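PDB 4EVS: putative ABC transporter subunit, substrate-binding component from Rhodopseudomonas palustris, which binds 4-hydroxybenzoate and probably hands aromatic acids of this kind, as a periplasmic solute-binding component, to an ABC importer. Local coordinates for residues T235-P240 / D280-S285; G9-M14 / A77-T82; S147-G152 / M176-T181; A292-K297 / M318-P323. All coordinates share one frame; numbering follows the deposited sequence.

Interaction 1. Residues T235-P240 / D280-S285; sequences TEPDLP and DVTMTS
Pro237 lays the CG-CD edge of its ring on the backbone around Val281 O, with CD 3.5 Å from that oxygen and CG 3.6 Å from Asp280 C. The protein has the two-lobed periplasmic binding fold of the leucine-binding protein family, and here the 3-10 turn 236-238 packs on the loop leading into helix 283-302. The contact bridges the lobes beside the ligand: Thr235-Pro240 follows strand 226-230 of the second lobe, whereas Asp280-Ser285 packs on Asn24 and Phe25 of helix 19-36 in the first. Pro237 CD also touches Thr282 CB at 3.7 Å.

Next to it, Glu236 folds back at chi2 (79°), bringing its carboxylate to Thr282. In one modelled conformer Thr282 OG1 donates to Glu236 OE1 at 3.1 Å, and the hydroxyl lies almost straight beyond the C-O bond of OE1. Thr282 is modelled in two conformers, so this bond may not be permanent. The other carboxylate oxygen, Glu236 OE2, accepts from Val257 N, which helps fix the rotation of the group. Asn24 holds the loop's backbone, its amide bonding to both Asp280 O and Thr282 N.

At the ligand end Thr235 turns its methyl to Met283, a selenomethionine of the 4-hydroxybenzoate pocket. Thr235 CG2 stands anti to its own carbonyl carbon and comes within 3.9 Å of the selenium atom of Met283.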
loop_
_atom_site.group_PDB
_atom_site.type_symbol
_atom_site.label_atom_id
_atom_site.label_comp_id
_atom_site.label_asym_id
_atom_site.label_seq_id
_atom_site.Cartn_x
_atom_site.Cartn_y
_atom_site.Cartn_z
ATOM N N THR A 235 -9.969 0.979 -3.493
ATOM C CA THR A 235 -9.479 -0.355 -3.825
ATOM C C THR A 235 -10.561 -1.148 -4.596
ATOM O O THR A 235 -11.778 -1.007 -4.362
ATOM C CB THR A 235 -8.971 -1.126 -2.618
ATOM O OG1 THR A 235 -10.026 -1.334 -1.680
ATOM C CG2 THR A 235 -7.747 -0.479 -1.984
ATOM N N GLU A 236 -10.095 -1.979 -5.536
ATOM C CA GLU A 236 -11.014 -2.596 -6.511
ATOM C C GLU A 236 -12.188 -3.360 -5.899
ATOM O O GLU A 236 -13.307 -3.236 -6.379
ATOM C CB GLU A 236 -10.234 -3.482 -7.488
ATOM C CG GLU A 236 -9.435 -2.692 -8.539
ATOM C CD GLU A 236 -8.098 -2.088 -8.111
ATOM O OE1 GLU A 236 -7.673 -2.272 -6.925
ATOM O OE2 GLU A 236 -7.469 -1.447 -9.016
ATOM N N PRO A 237 -11.938 -4.140 -4.861
ATOM C CA PRO A 237 -13.069 -4.938 -4.389
ATOM C C PRO A 237 -14.185 -4.105 -3.739
ATOM O O PRO A 237 -15.277 -4.625 -3.553
ATOM C CB PRO A 237 -12.437 -5.891 -3.400
ATOM C CG PRO A 237 -11.013 -6.056 -3.952
ATOM C CD PRO A 237 -10.666 -4.641 -4.317
ATOM N N ASP A 238 -13.893 -2.853 -3.389
ATOM C CA ASP A 238 -14.931 -2.008 -2.869
ATOM C C ASP A 238 -15.575 -1.196 -3.952
ATOM O O ASP A 238 -16.568 -0.520 -3.703
ATOM C CB ASP A 238 -14.420 -1.144 -1.745
ATOM C CG ASP A 238 -14.735 -1.699 -0.353
ATOM O OD1 ASP A 238 -15.612 -2.621 -0.203
ATOM O OD2 ASP A 238 -14.082 -1.200 0.605
ATOM N N LEU A 239 -15.066 -1.226 -5.174
ATOM C CA LEU A 239 -15.719 -0.377 -6.220
ATOM C C LEU A 239 -17.208 -0.766 -6.403
ATOM O O LEU A 239 -18.032 0.107 -6.543
ATOM C CB LEU A 239 -14.962 -0.428 -7.552
ATOM C CG LEU A 239 -13.612 0.266 -7.593
ATOM C CD1 LEU A 239 -12.867 0.025 -8.929
ATOM C CD2 LEU A 239 -13.604 1.706 -7.304
ATOM N N PRO A 240 -17.577 -2.066 -6.369
ATOM C CA PRO A 240 -19.021 -2.374 -6.483
ATOM C C PRO A 240 -19.880 -1.885 -5.296
ATOM O O PRO A 240 -21.100 -1.634 -5.424
ATOM C CB PRO A 240 -19.047 -3.916 -6.545
ATOM C CG PRO A 240 -17.727 -4.313 -6.983
ATOM C CD PRO A 240 -16.764 -3.269 -6.413
ATOM N N ASP A 280 -11.549 -10.095 -5.955
ATOM C CA ASP A 280 -11.072 -9.875 -4.604
ATOM C C ASP A 280 -9.646 -9.328 -4.598
ATOM O O ASP A 280 -9.093 -9.078 -3.532
ATOM C CB ASP A 280 -11.048 -11.178 -3.836
ATOM C CG ASP A 280 -12.427 -11.706 -3.495
ATOM O OD1 ASP A 280 -13.417 -10.947 -3.459
ATOM O OD2 ASP A 280 -12.511 -12.926 -3.238
ATOM N N VAL A 281 -9.037 -9.180 -5.769
ATOM C CA VAL A 281 -7.622 -8.746 -5.874
ATOM C C VAL A 281 -7.442 -7.272 -5.608
ATOM O O VAL A 281 -8.204 -6.406 -6.135
ATOM C CB VAL A 281 -7.031 -9.114 -7.249
ATOM C CG1 VAL A 281 -5.603 -8.547 -7.412
ATOM C CG2 VAL A 281 -7.084 -10.646 -7.454
ATOM N N THR A 282 -6.396 -6.936 -4.886
ATOM C CA THR A 282 -6.011 -5.533 -4.856
ATOM C C THR A 282 -4.534 -5.373 -4.475
ATOM O O THR A 282 -3.729 -6.312 -4.559
ATOM C CB THR A 282 -6.983 -4.745 -3.951
ATOM O OG1 THR A 282 -6.794 -3.328 -4.122
ATOM C CG2 THR A 282 -6.830 -5.163 -2.487
HETATM N N MSE A 283 -4.157 -4.160 -4.110
HETATM C CA MSE A 283 -2.743 -3.780 -4.136
HETATM C C MSE A 283 -1.826 -4.613 -3.266
HETATM O O MSE A 283 -0.653 -4.809 -3.605
HETATM C CB MSE A 283 -2.565 -2.297 -3.821
HETATM C CG MSE A 283 -2.619 -1.928 -2.355
HETATM SE SE MSE A 283 -4.356 -2.297 -1.459
HETATM C CE MSE A 283 -3.974 -1.341 0.210
ATOM N N THR A 284 -2.343 -5.155 -2.156
ATOM C CA THR A 284 -1.434 -5.894 -1.267
ATOM C C THR A 284 -0.972 -7.206 -1.905
ATOM O O THR A 284 0.080 -7.751 -1.525
ATOM C CB THR A 284 -2.034 -6.119 0.123
ATOM O OG1 THR A 284 -3.295 -6.754 -0.021
ATOM C CG2 THR A 284 -2.220 -4.834 0.904
ATOM N N SER A 285 -1.726 -7.738 -2.879
ATOM C CA SER A 285 -1.301 -8.931 -3.556
ATOM C C SER A 285 -0.059 -8.701 -4.417
ATOM O O SER A 285 0.848 -9.555 -4.432
ATOM C CB SER A 285 -2.415 -9.510 -4.416
ATOM O OG SER A 285 -2.722 -8.758 -5.551
#

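Interaction 2. Residues G9-M14 / A77-T82; sequences GVIGTM and AGLYFT. With PHB (p-hydroxybenzoic acid), chain I.
Gly78 pairs with Ile11 at backbone angles suited to glycine (phi 122°, psi -129°), its CA pressed to 3.3 Å from Ile11 O, where a side chain would have no room. Strand 75-78 ends here, in its parallel pairing with strand 5-12 in the sheet of the first lobe of this periplasmic binding fold. Ala77 N gives its hydrogen to Gly9 O, Ile11 N gives its own to Ala77 O at 2.9 Å, and Leu79 N makes an almost straight bond (178°) to Ile11 O. Ile11 CG2 touches Leu79 CD1.

Past the strand ends, Thr13 CG2 lies 3.9 Å from Phe81 CE2 and also rests against Tyr80 CB, while Thr13 OG1 turns to Tyr18 O. Tyr80 sends CG anti to its backbone N, which carries the ring to the ligand: 4-hydroxybenzoate C3 lies over one of its faces, 3.6 Å from Tyr80 CZ.

Phe81 takes the N-cap position of helix 82-88, and the ligand carboxylate sits at that helix start. Thr82 N reaches O1' at 2.8 Å and Thr82 OG1 reaches O2' at 2.6 Å. Neutral donors at a helix N-terminus thus hold both oxygens, an environment that probably favours the ionised acid.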
loop_
_atom_site.group_PDB
_atom_site.type_symbol
_atom_site.label_atom_id
_atom_site.label_comp_id
_atom_site.label_asym_id
_atom_site.label_seq_id
_atom_site.Cartn_x
_atom_site.Cartn_y
_atom_site.Cartn_z
ATOM N N GLY A 9 7.717 -15.758 8.110
ATOM C CA GLY A 9 6.543 -15.396 8.903
ATOM C C GLY A 9 5.838 -14.208 8.328
ATOM O O GLY A 9 6.424 -13.110 8.280
ATOM N N VAL A 10 4.603 -14.403 7.905
ATOM C CA VAL A 10 3.836 -13.342 7.285
ATOM C C VAL A 10 2.810 -12.827 8.312
ATOM O O VAL A 10 1.992 -13.601 8.818
ATOM C CB VAL A 10 3.099 -13.812 6.011
ATOM C CG1 VAL A 10 2.282 -12.608 5.393
ATOM C CG2 VAL A 10 4.112 -14.432 5.023
ATOM N N ILE A 11 2.893 -11.555 8.642
ATOM C CA ILE A 11 1.921 -10.907 9.540
ATOM C C ILE A 11 1.028 -10.052 8.682
ATOM O O ILE A 11 1.510 -9.111 7.973
ATOM C CB ILE A 11 2.618 -10.034 10.652
ATOM C CG1 ILE A 11 3.470 -10.932 11.564
ATOM C CG2 ILE A 11 1.580 -9.254 11.476
ATOM C CD1 ILE A 11 4.500 -10.163 12.424
ATOM N N GLY A 12 -0.267 -10.303 8.733
ATOM C CA GLY A 12 -1.190 -9.453 8.006
ATOM C C GLY A 12 -2.599 -9.582 8.549
ATOM O O GLY A 12 -2.861 -10.432 9.413
ATOM N N THR A 13 -3.510 -8.765 8.040
ATOM C CA THR A 13 -4.870 -8.773 8.519
ATOM C C THR A 13 -5.642 -9.882 7.843
ATOM O O THR A 13 -6.249 -9.698 6.776
ATOM C CB THR A 13 -5.487 -7.388 8.294
ATOM O OG1 THR A 13 -5.334 -6.984 6.911
ATOM C CG2 THR A 13 -4.843 -6.315 9.211
HETATM N N MSE A 14 -5.626 -11.067 8.488
HETATM C CA MSE A 14 -6.151 -12.298 7.860
HETATM C C MSE A 14 -7.657 -12.515 8.082
HETATM O O MSE A 14 -8.308 -13.207 7.273
HETATM C CB MSE A 14 -5.353 -13.542 8.317
HETATM C CG MSE A 14 -3.840 -13.411 8.331
HETATM SE SE MSE A 14 -3.115 -12.922 6.593
HETATM C CE MSE A 14 -3.688 -14.462 5.607
ATOM N N ALA A 77 7.508 -10.933 6.821
ATOM C CA ALA A 77 6.938 -10.121 5.752
ATOM C C ALA A 77 5.538 -9.710 6.131
ATOM O O ALA A 77 4.874 -10.335 6.947
ATOM C CB ALA A 77 6.924 -10.893 4.429
ATOM N N GLY A 78 5.082 -8.632 5.529
ATOM C CA GLY A 78 3.706 -8.217 5.673
ATOM C C GLY A 78 3.602 -6.831 6.240
ATOM O O GLY A 78 4.248 -5.875 5.763
ATOM N N LEU A 79 2.775 -6.749 7.280
ATOM C CA LEU A 79 2.485 -5.546 8.067
ATOM C C LEU A 79 1.627 -4.554 7.308
ATOM O O LEU A 79 2.117 -3.688 6.555
ATOM C CB LEU A 79 3.767 -4.902 8.592
ATOM C CG LEU A 79 4.568 -5.709 9.615
ATOM C CD1 LEU A 79 3.727 -6.002 10.914
ATOM C CD2 LEU A 79 5.233 -7.024 9.114
ATOM N N TYR A 80 0.326 -4.668 7.532
ATOM C CA TYR A 80 -0.643 -3.819 6.880
ATOM C C TYR A 80 -0.526 -2.395 7.435
ATOM O O TYR A 80 -0.473 -1.448 6.676
ATOM C CB TYR A 80 -2.047 -4.359 7.057
ATOM C CG TYR A 80 -3.086 -3.614 6.220
ATOM C CD1 TYR A 80 -2.980 -3.591 4.835
ATOM C CD2 TYR A 80 -4.136 -2.940 6.801
ATOM C CE1 TYR A 80 -3.908 -2.971 4.061
ATOM C CE2 TYR A 80 -5.059 -2.269 6.019
ATOM C CZ TYR A 80 -4.938 -2.273 4.641
ATOM O OH TYR A 80 -5.841 -1.590 3.818
ATOM N N PHE A 81 -0.454 -2.264 8.756
ATOM C CA PHE A 81 -0.519 -0.956 9.424
ATOM C C PHE A 81 0.839 -0.419 9.872
ATOM O O PHE A 81 1.662 -1.163 10.471
ATOM C CB PHE A 81 -1.421 -1.052 10.650
ATOM C CG PHE A 81 -2.895 -1.222 10.313
ATOM C CD1 PHE A 81 -3.617 -0.166 9.759
ATOM C CD2 PHE A 81 -3.573 -2.429 10.576
ATOM C CE1 PHE A 81 -4.974 -0.330 9.439
ATOM C CE2 PHE A 81 -4.890 -2.569 10.249
ATOM C CZ PHE A 81 -5.596 -1.497 9.736
ATOM N N THR A 82 1.051 0.872 9.646
ATOM C CA THR A 82 2.273 1.541 10.053
ATOM C C THR A 82 2.689 1.281 11.511
ATOM O O THR A 82 3.826 0.906 11.750
ATOM C CB THR A 82 2.199 3.034 9.767
ATOM O OG1 THR A 82 2.401 3.245 8.375
ATOM C CG2 THR A 82 3.263 3.786 10.541
HETATM C "C1'" PHB I . -0.569 2.156 6.910
HETATM O "O1'" PHB I . -0.994 2.025 8.094
HETATM O "O2'" PHB I . 0.624 2.501 6.636
HETATM C C1 PHB I . -1.552 1.980 5.800
HETATM C C2 PHB I . -2.656 1.182 5.954
HETATM C C3 PHB I . -3.573 1.067 4.924
HETATM C C4 PHB I . -3.359 1.680 3.689
HETATM C C5 PHB I . -2.204 2.437 3.513
HETATM C C6 PHB I . -1.323 2.585 4.575
HETATM O O4 PHB I . -4.278 1.529 2.695
#

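Interaction 3. Residues S147-G152 / M176-T181; sequences SDYGPG and MPLATT. With PHB (p-hydroxybenzoic acid), chain I; SO4 (sulfate ion), chain E.
A parallel beta-alpha-beta unit of the second lobe brings these segments together: strand 141-147 leads into helix 150-165, the chain returns as strand 169-176, and the contact lies where both strands run out. The last bridge pairs Ser147 with Met176. Asp148 N then donates to Met176 O at 2.8 Å, approaching from above the carbonyl plane, as Asp148 makes an inverse gamma turn that breaks away from the sheet. Water 2 continues the link, giving a hydrogen to Asp148 O and accepting one from Leu178 N.

The side-chain contact is made mainly by Leu178, over Tyr149, which takes the N-cap position of helix 150-165. From the type I turn 177-180, Leu178 places CD1 over the middle of one ring face, 4.0 Å from the centroid and 8° off its normal, a clear CH-pi contact. Pro151 CD covers the opposite face, and the phenol is held flat between them. Leu178 CD2 lies between the ring's CE1 and Ser147 CB, 3.8 Å from the latter.

At the helix start, Gly150 N binds O3 of a sulfate, probably from the crystallisation liquor, at 2.9 Å. In the ligand pocket O1' of 4-hydroxybenzoate lies at the ring edge, near its plane, and Tyr149 OH donates to that O1' at 2.7 Å.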
loop_
_atom_site.group_PDB
_atom_site.type_symbol
_atom_site.label_atom_id
_atom_site.label_comp_id
_atom_site.label_asym_id
_atom_site.label_seq_id
_atom_site.Cartn_x
_atom_site.Cartn_y
_atom_site.Cartn_z
ATOM N N SER A 147 -6.748 10.279 8.071
ATOM C CA SER A 147 -6.723 9.567 9.338
ATOM C C SER A 147 -5.563 10.043 10.204
ATOM O O SER A 147 -4.456 10.289 9.705
ATOM C CB SER A 147 -6.661 8.065 9.120
ATOM O OG SER A 147 -7.834 7.589 8.464
ATOM N N ASP A 148 -5.820 10.153 11.500
ATOM C CA ASP A 148 -4.848 10.760 12.443
ATOM C C ASP A 148 -3.806 9.755 12.963
ATOM O O ASP A 148 -3.802 9.389 14.153
ATOM C CB ASP A 148 -5.591 11.388 13.603
ATOM C CG ASP A 148 -4.695 12.179 14.541
ATOM O OD1 ASP A 148 -3.599 12.628 14.120
ATOM O OD2 ASP A 148 -5.139 12.372 15.710
ATOM N N TYR A 149 -2.949 9.303 12.057
ATOM C CA TYR A 149 -1.798 8.484 12.413
ATOM C C TYR A 149 -0.751 8.587 11.280
ATOM O O TYR A 149 -0.952 9.324 10.314
ATOM C CB TYR A 149 -2.196 7.044 12.765
ATOM C CG TYR A 149 -2.477 6.082 11.634
ATOM C CD1 TYR A 149 -3.419 6.360 10.674
ATOM C CD2 TYR A 149 -1.843 4.840 11.581
ATOM C CE1 TYR A 149 -3.683 5.497 9.625
ATOM C CE2 TYR A 149 -2.117 3.924 10.531
ATOM C CZ TYR A 149 -3.033 4.274 9.565
ATOM O OH TYR A 149 -3.271 3.438 8.523
ATOM N N GLY A 150 0.371 7.893 11.443
ATOM C CA GLY A 150 1.513 8.067 10.605
ATOM C C GLY A 150 1.290 8.360 9.136
ATOM O O GLY A 150 1.759 9.387 8.636
ATOM N N PRO A 151 0.579 7.466 8.431
ATOM C CA PRO A 151 0.513 7.645 6.976
ATOM C C PRO A 151 -0.413 8.818 6.587
ATOM O O PRO A 151 -0.208 9.453 5.554
ATOM C CB PRO A 151 0.025 6.283 6.469
ATOM C CG PRO A 151 -0.707 5.682 7.669
ATOM C CD PRO A 151 0.075 6.143 8.851
ATOM N N GLY A 152 -1.435 9.067 7.392
ATOM C CA GLY A 152 -2.318 10.189 7.200
ATOM C C GLY A 152 -1.569 11.501 7.355
ATOM O O GLY A 152 -1.698 12.442 6.532
HETATM N N MSE A 176 -8.642 12.935 11.348
HETATM C CA MSE A 176 -9.758 12.156 11.880
HETATM C C MSE A 176 -9.220 11.004 12.671
HETATM O O MSE A 176 -8.511 10.175 12.104
HETATM C CB MSE A 176 -10.590 11.596 10.731
HETATM C CG MSE A 176 -11.190 12.685 9.866
HETATM SE SE MSE A 176 -12.083 11.985 8.252
HETATM C CE MSE A 176 -10.491 11.188 7.418
ATOM N N PRO A 177 -9.590 10.891 13.953
ATOM C CA PRO A 177 -9.137 9.698 14.670
ATOM C C PRO A 177 -9.527 8.418 13.915
ATOM O O PRO A 177 -10.579 8.356 13.268
ATOM C CB PRO A 177 -9.870 9.788 16.004
ATOM C CG PRO A 177 -10.106 11.288 16.173
ATOM C CD PRO A 177 -10.359 11.821 14.798
ATOM N N LEU A 178 -8.682 7.413 13.978
ATOM C CA LEU A 178 -9.030 6.140 13.352
ATOM C C LEU A 178 -10.324 5.513 13.851
ATOM O O LEU A 178 -10.961 4.724 13.132
ATOM C CB LEU A 178 -7.903 5.127 13.530
ATOM C CG LEU A 178 -6.773 5.134 12.553
ATOM C CD1 LEU A 178 -5.762 4.013 12.926
ATOM C CD2 LEU A 178 -7.270 4.930 11.119
ATOM N N ALA A 179 -10.710 5.840 15.078
ATOM C CA ALA A 179 -11.995 5.402 15.630
ATOM C C ALA A 179 -13.216 6.027 14.959
ATOM O O ALA A 179 -14.350 5.663 15.288
ATOM C CB ALA A 179 -12.037 5.726 17.136
ATOM N N THR A 180 -13.004 6.994 14.071
ATOM C CA THR A 180 -14.129 7.669 13.392
ATOM C C THR A 180 -14.927 6.707 12.492
ATOM O O THR A 180 -14.379 6.095 11.572
ATOM C CB THR A 180 -13.649 8.845 12.518
ATOM O OG1 THR A 180 -12.891 9.764 13.311
ATOM C CG2 THR A 180 -14.828 9.588 11.880
ATOM N N THR A 181 -16.221 6.606 12.753
ATOM C CA THR A 181 -17.143 5.830 11.938
ATOM C C THR A 181 -18.263 6.712 11.376
ATOM O O THR A 181 -18.849 6.374 10.335
ATOM C CB THR A 181 -17.767 4.682 12.755
ATOM O OG1 THR A 181 -18.574 5.244 13.778
ATOM C CG2 THR A 181 -16.685 3.777 13.340
HETATM C "C1'" PHB I . -0.569 2.156 6.910
HETATM O "O1'" PHB I . -0.994 2.025 8.094
HETATM O "O2'" PHB I . 0.624 2.501 6.636
HETATM C C1 PHB I . -1.552 1.980 5.800
HETATM C C2 PHB I . -2.656 1.182 5.954
HETATM C C3 PHB I . -3.573 1.067 4.924
HETATM C C4 PHB I . -3.359 1.680 3.689
HETATM C C5 PHB I . -2.204 2.437 3.513
HETATM C C6 PHB I . -1.323 2.585 4.575
HETATM O O4 PHB I . -4.278 1.529 2.695
HETATM S S SO4 E . 1.699 5.680 14.038
HETATM O O1 SO4 E . 0.836 5.511 15.249
HETATM O O2 SO4 E . 2.148 7.046 14.049
HETATM O O3 SO4 E . 0.957 5.489 12.864
HETATM O O4 SO4 E . 2.837 4.710 14.086
HETATM O O HOH W 1 -9.875 8.043 10.242
HETATM O O HOH W 2 -6.302 7.857 15.608
#

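Interaction 4. Residues A292-K297 / M318-P323; sequences ARLIYK and MKWTSP. With SO4 (sulfate ion), chain D.
This is a surface helix-on-strand packing: helix 292-297, part of the long helix 283-302, packs on the short strand 319-322 with axes 11.8 Å apart and running roughly antiparallel (144°). Side chains do most of the bridging; a water on Thr321 O adds a weak link to Arg293 NH2. Arg293 stretches out, its CG anti to the backbone N, and then bends at chi3 (-71°), drawing its chain over one face of the Trp320 indole. CD forms the CH-pi contact, 3.7 Å from the centroid of the five-membered ring, and Arg293 NE comes to 3.4 Å from Trp320 CD1. The guanidinium is tilted by 33° to the ring rather than laid flat on it.

Leu294 CD2 lies over the ring face near Trp320 CH2. Met318 adds its selenium, 4.0 Å from Lys297 CG, although it is modelled in two conformers and its methyl is placed impossibly close to Leu294. Trp320 NE1 bonds to Asp290, one turn earlier on the helix, so the indole is tied by its edge as well as by its face.

Arg293 NH2 faces a sulfate, probably from the crystallisation liquor, at a doubtfully short distance; Tyr289 and His36 also bind it. The CH-pi packing thus uses the arginine's aliphatic part and leaves its guanidinium pointing at the sulfate.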
loop_
_atom_site.group_PDB
_atom_site.type_symbol
_atom_site.label_atom_id
_atom_site.label_comp_id
_atom_site.label_asym_id
_atom_site.label_seq_id
_atom_site.Cartn_x
_atom_site.Cartn_y
_atom_site.Cartn_z
ATOM N N ALA A 292 7.840 -11.755 -2.299
ATOM C CA ALA A 292 8.307 -13.123 -2.419
ATOM C C ALA A 292 9.516 -13.191 -3.368
ATOM O O ALA A 292 10.480 -13.940 -3.121
ATOM C CB ALA A 292 7.157 -14.033 -2.914
ATOM N N ARG A 293 9.478 -12.432 -4.456
ATOM C CA ARG A 293 10.629 -12.378 -5.354
ATOM C C ARG A 293 11.894 -11.974 -4.592
ATOM O O ARG A 293 12.953 -12.565 -4.752
ATOM C CB ARG A 293 10.397 -11.358 -6.480
ATOM C CG ARG A 293 11.528 -11.250 -7.460
ATOM C CD ARG A 293 11.360 -10.143 -8.506
ATOM N NE ARG A 293 10.311 -10.481 -9.489
ATOM C CZ ARG A 293 10.493 -11.242 -10.565
ATOM N NH1 ARG A 293 11.693 -11.800 -10.876
ATOM N NH2 ARG A 293 9.453 -11.476 -11.336
ATOM N N LEU A 294 11.792 -10.945 -3.757
ATOM C CA LEU A 294 12.960 -10.472 -3.025
ATOM C C LEU A 294 13.405 -11.484 -1.962
ATOM O O LEU A 294 14.609 -11.706 -1.784
ATOM C CB LEU A 294 12.746 -9.134 -2.377
ATOM C CG LEU A 294 12.556 -7.927 -3.301
ATOM C CD1 LEU A 294 12.620 -6.589 -2.561
ATOM C CD2 LEU A 294 13.430 -7.940 -4.470
ATOM N N ILE A 295 12.457 -12.158 -1.301
ATOM C CA ILE A 295 12.816 -13.191 -0.329
ATOM C C ILE A 295 13.531 -14.332 -1.037
ATOM O O ILE A 295 14.540 -14.816 -0.548
ATOM C CB ILE A 295 11.569 -13.707 0.417
ATOM C CG1 ILE A 295 11.051 -12.585 1.318
ATOM C CG2 ILE A 295 11.901 -14.982 1.269
ATOM C CD1 ILE A 295 9.662 -12.795 1.901
ATOM N N TYR A 296 13.023 -14.746 -2.202
ATOM C CA TYR A 296 13.732 -15.792 -2.942
ATOM C C TYR A 296 15.171 -15.364 -3.295
ATOM O O TYR A 296 16.106 -16.180 -3.203
ATOM C CB TYR A 296 12.961 -16.267 -4.157
ATOM C CG TYR A 296 11.867 -17.283 -3.854
ATOM C CD1 TYR A 296 11.031 -17.157 -2.739
ATOM C CD2 TYR A 296 11.633 -18.358 -4.710
ATOM C CE1 TYR A 296 10.035 -18.086 -2.493
ATOM C CE2 TYR A 296 10.639 -19.281 -4.473
ATOM C CZ TYR A 296 9.843 -19.155 -3.370
ATOM O OH TYR A 296 8.826 -20.040 -3.149
ATOM N N LYS A 297 15.332 -14.120 -3.739
ATOM C CA LYS A 297 16.646 -13.587 -4.071
ATOM C C LYS A 297 17.585 -13.559 -2.850
ATOM O O LYS A 297 18.770 -13.888 -2.948
ATOM C CB LYS A 297 16.495 -12.202 -4.665
ATOM C CG LYS A 297 17.798 -11.508 -5.002
ATOM C CD LYS A 297 18.543 -12.178 -6.123
ATOM C CE LYS A 297 19.730 -11.308 -6.618
ATOM N NZ LYS A 297 19.987 -11.580 -8.053
HETATM N N MSE A 318 18.257 -3.691 -6.587
HETATM C CA MSE A 318 17.729 -4.518 -7.677
HETATM C C MSE A 318 16.679 -3.770 -8.519
HETATM O O MSE A 318 15.930 -2.924 -8.024
HETATM C CB MSE A 318 17.114 -5.783 -7.116
HETATM C CG MSE A 318 16.813 -6.861 -8.111
HETATM SE SE MSE A 318 16.326 -8.476 -7.106
HETATM C CE MSE A 318 15.689 -7.612 -5.520
ATOM N N LYS A 319 16.674 -4.078 -9.804
ATOM C CA LYS A 319 15.715 -3.577 -10.774
ATOM C C LYS A 319 15.034 -4.769 -11.439
ATOM O O LYS A 319 15.696 -5.773 -11.778
ATOM C CB LYS A 319 16.400 -2.748 -11.858
ATOM C CG LYS A 319 17.189 -1.579 -11.344
ATOM C CD LYS A 319 17.696 -0.612 -12.436
ATOM C CE LYS A 319 18.164 0.717 -11.766
ATOM N NZ LYS A 319 18.166 1.956 -12.643
ATOM N N TRP A 320 13.732 -4.658 -11.677
ATOM C CA TRP A 320 12.970 -5.714 -12.326
ATOM C C TRP A 320 11.648 -5.153 -12.865
ATOM O O TRP A 320 11.326 -3.964 -12.690
ATOM C CB TRP A 320 12.774 -6.928 -11.356
ATOM C CG TRP A 320 11.762 -6.709 -10.247
ATOM C CD1 TRP A 320 10.490 -7.189 -10.197
ATOM C CD2 TRP A 320 11.977 -6.024 -8.999
ATOM N NE1 TRP A 320 9.881 -6.833 -9.011
ATOM C CE2 TRP A 320 10.765 -6.079 -8.276
ATOM C CE3 TRP A 320 13.056 -5.310 -8.459
ATOM C CZ2 TRP A 320 10.622 -5.510 -7.021
ATOM C CZ3 TRP A 320 12.897 -4.693 -7.205
ATOM C CH2 TRP A 320 11.681 -4.819 -6.496
ATOM N N THR A 321 10.865 -5.989 -13.522
ATOM C CA THR A 321 9.555 -5.601 -13.988
ATOM C C THR A 321 8.515 -6.307 -13.134
ATOM O O THR A 321 8.425 -7.523 -13.107
ATOM C CB THR A 321 9.366 -5.939 -15.474
ATOM O OG1 THR A 321 10.403 -5.278 -16.227
ATOM C CG2 THR A 321 7.977 -5.434 -15.948
ATOM N N SER A 322 7.728 -5.518 -12.423
ATOM C CA SER A 322 6.624 -5.984 -11.597
ATOM C C SER A 322 5.344 -6.019 -12.410
ATOM O O SER A 322 5.231 -5.333 -13.414
ATOM C CB SER A 322 6.464 -4.992 -10.447
ATOM O OG SER A 322 5.265 -5.158 -9.700
ATOM N N PRO A 323 4.357 -6.819 -11.979
ATOM C CA PRO A 323 3.005 -6.661 -12.583
ATOM C C PRO A 323 2.548 -5.196 -12.641
ATOM O O PRO A 323 1.735 -4.818 -13.490
ATOM C CB PRO A 323 2.100 -7.554 -11.694
ATOM C CG PRO A 323 3.082 -8.634 -11.214
ATOM C CD PRO A 323 4.367 -7.870 -10.934
HETATM S S SO4 D . 7.792 -13.269 -13.488
HETATM O O1 SO4 D . 7.316 -13.506 -12.107
HETATM O O2 SO4 D . 9.009 -12.473 -13.506
HETATM O O3 SO4 D . 8.128 -14.581 -14.038
HETATM O O4 SO4 D . 6.853 -12.575 -14.373
HETATM O O HOH W 3 6.720 -9.781 -12.450
#

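How the interactions relate
Along the chain interaction 2 comes first, then 3, 1 and 4, each closing before the next opens. Interactions 1, 2 and 3 contribute to the walls of the 4-hydroxybenzoate pocket: 2 and 3 bind its carboxylate from facing lobes, their centres about 19 Å apart, and touch where Phe81 CD1 meets Tyr149 OH at 3.8 Å. Interaction 1, about 17 Å from interaction 2 between centres, joins the two lobes, with Thr284 and Met283 packed on Tyr80. Interaction 4 shares helix 283-302 with interaction 1 but lies farther along it, its centre about 32 Å from that of interaction 3; Ile295 packs against Ala77 of interaction 2. The ligand thus sits between lobes, consistent with a closed, substrate-loaded binding protein.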